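Local coordinates for SnoaL-like domain-containing protein (Burkholderia thailandensis E264, PDB 3H3H) that is of unknown function but has the SnoaL-like fold of the NTF2 clan, whose cone-shaped domains often enclose a ligand-binding or catalytic pocket, at residues Ser14-Asp25 with Leu69-Trp79. Sequence-based numbering, arbitrary orientation. Where two conformers were deposited one is given.
Sequences SREWIDAWNAHD and LRMIPDLHFEW
N22 shows how a side-chain amide can pair with the backbone N-H and C=O of one residue, F77, as another peptide group would. Its OD1 accepts the backbone N-H of F77 (N to OD1 2.7 Å), on a lone pair, while its ND2 gives a nearly straight bond (169°) to F77 O, so the amide cannot flip without losing both. The H76 ring lies almost parallel to this amide, planes 13° apart. In the Schellman turn, H24 NE2 donates to L75 O at 2.6 Å, close to the imidazole plane; one water also bonds L75 O, reaching N22 O and H76 ND1. These bonds tie helix 7-22 to the connection between helix 58-71 and edge strand 78-84, in the helix-on-curved-sheet layout of NTF2-like domains. W17, W21 and F77 form a buried aromatic cluster. F77 CG stands beside its own backbone N (chi1 -67°), and F77 CE2 lies over one face of the W21 indole, 3.5 Å from W21 CG. Toward the helix start, I18 CG1 packs on W79 CB at 3.9 Å, and S14 CB lies above the rim of the W79 indole, 3.5 Å from W79 CZ2, while S14 OG and W79 NE1 both bond T82.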
loop_
_atom_site.group_PDB
_atom_site.type_symbol
_atom_site.label_atom_id
_atom_site.label_comp_id
_atom_site.label_asym_id
_atom_site.label_seq_id
_atom_site.Cartn_x
_atom_site.Cartn_y
_atom_site.Cartn_z
ATOM N N SER B 14 -8.962 -10.830 0.544
ATOM C CA SER B 14 -7.679 -11.322 0.043
ATOM C C SER B 14 -7.782 -12.761 -0.514
ATOM O O SER B 14 -7.267 -13.066 -1.567
ATOM C CB SER B 14 -6.641 -11.236 1.154
ATOM O OG SER B 14 -6.479 -9.910 1.579
ATOM N N ARG B 15 -8.438 -13.642 0.218
ATOM C CA ARG B 15 -8.574 -15.021 -0.221
ATOM C C ARG B 15 -9.399 -15.119 -1.505
ATOM O O ARG B 15 -9.068 -15.905 -2.389
ATOM C CB ARG B 15 -9.178 -15.888 0.899
ATOM C CG ARG B 15 -9.412 -17.347 0.525
ATOM C CD ARG B 15 -8.312 -18.329 0.959
ATOM N NE ARG B 15 -8.821 -19.684 0.853
ATOM C CZ ARG B 15 -9.328 -20.373 1.873
ATOM N NH1 ARG B 15 -9.796 -21.599 1.682
ATOM N NH2 ARG B 15 -9.361 -19.839 3.086
ATOM N N GLU B 16 -10.453 -14.317 -1.639
ATOM C CA GLU B 16 -11.257 -14.365 -2.853
ATOM C C GLU B 16 -10.480 -13.760 -3.999
ATOM O O GLU B 16 -10.512 -14.312 -5.078
ATOM C CB GLU B 16 -12.601 -13.655 -2.688
ATOM C CG GLU B 16 -13.445 -14.295 -1.664
ATOM C CD GLU B 16 -14.780 -13.579 -1.430
ATOM O OE1 GLU B 16 -15.007 -12.460 -1.908
ATOM O OE2 GLU B 16 -15.602 -14.125 -0.696
ATOM N N TRP B 17 -9.767 -12.648 -3.769
ATOM C CA TRP B 17 -9.066 -11.962 -4.845
ATOM C C TRP B 17 -7.933 -12.834 -5.355
ATOM O O TRP B 17 -7.773 -13.005 -6.563
ATOM C CB TRP B 17 -8.483 -10.616 -4.337
ATOM C CG TRP B 17 -7.901 -9.788 -5.371
ATOM C CD1 TRP B 17 -8.531 -8.845 -6.149
ATOM C CD2 TRP B 17 -6.519 -9.685 -5.661
ATOM N NE1 TRP B 17 -7.620 -8.260 -6.997
ATOM C CE2 TRP B 17 -6.367 -8.693 -6.659
ATOM C CE3 TRP B 17 -5.390 -10.354 -5.195
ATOM C CZ2 TRP B 17 -5.129 -8.380 -7.217
ATOM C CZ3 TRP B 17 -4.145 -9.991 -5.720
ATOM C CH2 TRP B 17 -4.028 -9.044 -6.729
ATOM N N ILE B 18 -7.135 -13.408 -4.452
ATOM C CA ILE B 18 -6.059 -14.322 -4.848
ATOM C C ILE B 18 -6.636 -15.536 -5.600
ATOM O O ILE B 18 -6.144 -15.920 -6.655
ATOM C CB ILE B 18 -5.272 -14.790 -3.635
ATOM C CG1 ILE B 18 -4.469 -13.648 -3.039
ATOM C CG2 ILE B 18 -4.334 -15.998 -3.969
ATOM C CD1 ILE B 18 -3.254 -13.231 -3.837
ATOM N N ASP B 19 -7.686 -16.096 -5.053
ATOM C CA ASP B 19 -8.283 -17.286 -5.675
ATOM C C ASP B 19 -8.849 -16.943 -7.032
ATOM O O ASP B 19 -8.782 -17.785 -7.919
ATOM C CB ASP B 19 -9.360 -17.876 -4.796
ATOM C CG ASP B 19 -8.789 -18.618 -3.588
ATOM O OD1 ASP B 19 -7.561 -18.781 -3.477
ATOM O OD2 ASP B 19 -9.577 -19.025 -2.736
ATOM N N ALA B 20 -9.399 -15.743 -7.212
ATOM C CA ALA B 20 -10.018 -15.381 -8.491
ATOM C C ALA B 20 -8.939 -15.259 -9.578
ATOM O O ALA B 20 -9.101 -15.748 -10.706
ATOM C CB ALA B 20 -10.807 -14.083 -8.378
ATOM N N TRP B 21 -7.839 -14.604 -9.244
ATOM C CA TRP B 21 -6.702 -14.531 -10.129
ATOM C C TRP B 21 -6.166 -15.914 -10.469
ATOM O O TRP B 21 -5.947 -16.246 -11.636
ATOM C CB TRP B 21 -5.604 -13.646 -9.522
ATOM C CG TRP B 21 -5.920 -12.187 -9.810
ATOM C CD1 TRP B 21 -6.503 -11.293 -8.972
ATOM C CD2 TRP B 21 -5.685 -11.507 -11.040
ATOM N NE1 TRP B 21 -6.635 -10.096 -9.596
ATOM C CE2 TRP B 21 -6.132 -10.195 -10.862
ATOM C CE3 TRP B 21 -5.125 -11.870 -12.271
ATOM C CZ2 TRP B 21 -6.094 -9.263 -11.868
ATOM C CZ3 TRP B 21 -5.065 -10.907 -13.269
ATOM C CH2 TRP B 21 -5.529 -9.619 -13.041
ATOM N N ASN B 22 -6.027 -16.764 -9.449
ATOM C CA ASN B 22 -5.447 -18.087 -9.638
ATOM C C ASN B 22 -6.331 -18.993 -10.480
ATOM O O ASN B 22 -5.842 -19.940 -11.147
ATOM C CB ASN B 22 -5.071 -18.705 -8.286
ATOM C CG ASN B 22 -3.829 -18.043 -7.710
ATOM O OD1 ASN B 22 -3.154 -17.346 -8.451
ATOM N ND2 ASN B 22 -3.517 -18.243 -6.427
ATOM N N ALA B 23 -7.639 -18.735 -10.399
ATOM C CA ALA B 23 -8.649 -19.419 -11.193
ATOM C C ALA B 23 -8.733 -18.832 -12.596
ATOM O O ALA B 23 -9.427 -19.381 -13.456
ATOM C CB ALA B 23 -9.969 -19.321 -10.520
ATOM N N HIS B 24 -8.011 -17.735 -12.832
ATOM C CA HIS B 24 -8.033 -17.060 -14.143
ATOM C C HIS B 24 -9.466 -16.721 -14.605
ATOM O O HIS B 24 -9.861 -16.936 -15.791
ATOM C CB HIS B 24 -7.334 -17.908 -15.183
ATOM C CG HIS B 24 -5.988 -18.402 -14.776
ATOM N ND1 HIS B 24 -5.573 -19.683 -15.058
ATOM C CD2 HIS B 24 -4.971 -17.820 -14.090
ATOM C CE1 HIS B 24 -4.361 -19.870 -14.564
ATOM N NE2 HIS B 24 -3.963 -18.745 -14.004
ATOM N N ASP B 25 -10.251 -16.244 -13.630
ATOM C CA ASP B 25 -11.667 -16.040 -13.764
ATOM C C ASP B 25 -11.864 -14.533 -13.704
ATOM O O ASP B 25 -12.002 -13.941 -12.653
ATOM C CB ASP B 25 -12.408 -16.726 -12.632
ATOM C CG ASP B 25 -13.899 -16.699 -12.776
ATOM O OD1 ASP B 25 -14.425 -15.811 -13.467
ATOM O OD2 ASP B 25 -14.533 -17.514 -12.095
ATOM N N LEU B 69 -4.274 -12.770 -18.737
ATOM C CA LEU B 69 -4.642 -14.160 -18.493
ATOM C C LEU B 69 -4.457 -15.021 -19.718
ATOM O O LEU B 69 -4.143 -16.219 -19.648
ATOM C CB LEU B 69 -6.063 -14.244 -18.024
ATOM C CG LEU B 69 -6.321 -13.612 -16.661
ATOM C CD1 LEU B 69 -7.789 -13.666 -16.373
ATOM C CD2 LEU B 69 -5.500 -14.347 -15.568
ATOM N N ARG B 70 -4.653 -14.407 -20.876
ATOM C CA ARG B 70 -4.463 -15.128 -22.113
ATOM C C ARG B 70 -2.957 -15.420 -22.361
ATOM O O ARG B 70 -2.566 -16.531 -22.740
ATOM C CB ARG B 70 -5.114 -14.292 -23.224
ATOM C CG ARG B 70 -5.190 -14.920 -24.539
ATOM C CD ARG B 70 -5.994 -14.039 -25.508
ATOM N NE ARG B 70 -5.584 -14.371 -26.829
ATOM C CZ ARG B 70 -6.017 -15.420 -27.513
ATOM N NH1 ARG B 70 -6.916 -16.244 -26.994
ATOM N NH2 ARG B 70 -5.540 -15.642 -28.721
HETATM N N MSE B 71 -2.113 -14.426 -22.143
HETATM C CA MSE B 71 -0.701 -14.572 -22.398
HETATM C C MSE B 71 0.058 -15.340 -21.311
HETATM O O MSE B 71 1.058 -16.004 -21.614
HETATM C CB MSE B 71 -0.076 -13.197 -22.513
HETATM C CG MSE B 71 -0.513 -12.455 -23.744
HETATM SE SE MSE B 71 0.554 -10.867 -23.811
HETATM C CE MSE B 71 2.301 -11.703 -24.075
ATOM N N ILE B 72 -0.441 -15.286 -20.072
ATOM C CA ILE B 72 0.240 -15.922 -18.931
ATOM C C ILE B 72 -0.756 -16.978 -18.444
ATOM O O ILE B 72 -1.399 -16.815 -17.402
ATOM C CB ILE B 72 0.587 -14.946 -17.780
ATOM C CG1 ILE B 72 1.283 -13.682 -18.292
ATOM C CG2 ILE B 72 1.471 -15.683 -16.718
ATOM C CD1 ILE B 72 1.552 -12.671 -17.216
ATOM N N PRO B 73 -0.897 -18.074 -19.197
ATOM C CA PRO B 73 -2.024 -18.988 -18.969
ATOM C C PRO B 73 -1.963 -19.754 -17.666
ATOM O O PRO B 73 -2.988 -20.259 -17.170
ATOM C CB PRO B 73 -1.952 -19.938 -20.185
ATOM C CG PRO B 73 -0.606 -19.848 -20.652
ATOM C CD PRO B 73 -0.153 -18.456 -20.408
ATOM N N ASP B 74 -0.778 -19.827 -17.095
ATOM C CA ASP B 74 -0.606 -20.469 -15.809
ATOM C C ASP B 74 -0.175 -19.423 -14.781
ATOM O O ASP B 74 0.655 -19.683 -13.911
ATOM C CB ASP B 74 0.409 -21.610 -15.930
ATOM C CG ASP B 74 0.066 -22.570 -17.038
ATOM O OD1 ASP B 74 0.987 -22.971 -17.779
ATOM O OD2 ASP B 74 -1.125 -22.920 -17.182
ATOM N N LEU B 75 -0.740 -18.218 -14.909
ATOM C CA LEU B 75 -0.547 -17.155 -13.944
ATOM C C LEU B 75 -0.944 -17.647 -12.563
ATOM O O LEU B 75 -1.974 -18.294 -12.386
ATOM C CB LEU B 75 -1.428 -15.938 -14.298
ATOM C CG LEU B 75 -1.443 -14.763 -13.315
ATOM C CD1 LEU B 75 -1.720 -13.351 -13.927
ATOM C CD2 LEU B 75 -2.500 -14.981 -12.195
ATOM N N HIS B 76 -0.131 -17.296 -11.571
ATOM C CA HIS B 76 -0.399 -17.746 -10.212
ATOM C C HIS B 76 0.194 -16.786 -9.245
ATOM O O HIS B 76 1.354 -16.462 -9.397
ATOM C CB HIS B 76 0.243 -19.109 -10.024
ATOM C CG HIS B 76 -0.015 -19.685 -8.670
ATOM N ND1 HIS B 76 -1.221 -20.256 -8.332
ATOM C CD2 HIS B 76 0.753 -19.733 -7.562
ATOM C CE1 HIS B 76 -1.188 -20.626 -7.067
ATOM N NE2 HIS B 76 0.008 -20.347 -6.585
ATOM N N PHE B 77 -0.588 -16.382 -8.238
ATOM C CA PHE B 77 -0.130 -15.468 -7.197
ATOM C C PHE B 77 -0.065 -16.234 -5.894
ATOM O O PHE B 77 -0.960 -16.999 -5.611
ATOM C CB PHE B 77 -1.137 -14.371 -6.989
ATOM C CG PHE B 77 -1.292 -13.424 -8.154
ATOM C CD1 PHE B 77 -0.348 -13.358 -9.186
ATOM C CD2 PHE B 77 -2.323 -12.555 -8.173
ATOM C CE1 PHE B 77 -0.518 -12.431 -10.212
ATOM C CE2 PHE B 77 -2.524 -11.634 -9.201
ATOM C CZ PHE B 77 -1.615 -11.555 -10.203
ATOM N N GLU B 78 0.993 -16.022 -5.111
ATOM C CA GLU B 78 1.063 -16.602 -3.758
ATOM C C GLU B 78 0.799 -15.546 -2.736
ATOM O O GLU B 78 1.592 -14.622 -2.592
ATOM C CB GLU B 78 2.450 -17.280 -3.472
ATOM C CG GLU B 78 2.588 -17.740 -2.036
ATOM C CD GLU B 78 3.828 -18.552 -1.784
ATOM O OE1 GLU B 78 4.617 -18.764 -2.721
ATOM O OE2 GLU B 78 3.987 -18.966 -0.638
ATOM N N TRP B 79 -0.234 -15.745 -1.937
ATOM C CA TRP B 79 -0.582 -14.808 -0.871
ATOM C C TRP B 79 0.357 -14.882 0.310
ATOM O O TRP B 79 0.510 -15.946 0.911
ATOM C CB TRP B 79 -1.985 -15.079 -0.430
ATOM C CG TRP B 79 -2.545 -14.193 0.605
ATOM C CD1 TRP B 79 -2.202 -12.922 0.882
ATOM C CD2 TRP B 79 -3.635 -14.516 1.489
ATOM N NE1 TRP B 79 -2.955 -12.430 1.897
ATOM C CE2 TRP B 79 -3.851 -13.389 2.298
ATOM C CE3 TRP B 79 -4.443 -15.640 1.665
ATOM C CZ2 TRP B 79 -4.865 -13.335 3.252
ATOM C CZ3 TRP B 79 -5.447 -15.610 2.661
ATOM C CH2 TRP B 79 -5.630 -14.475 3.450
HETATM O O HOH W 1 -3.032 -20.408 -10.726
#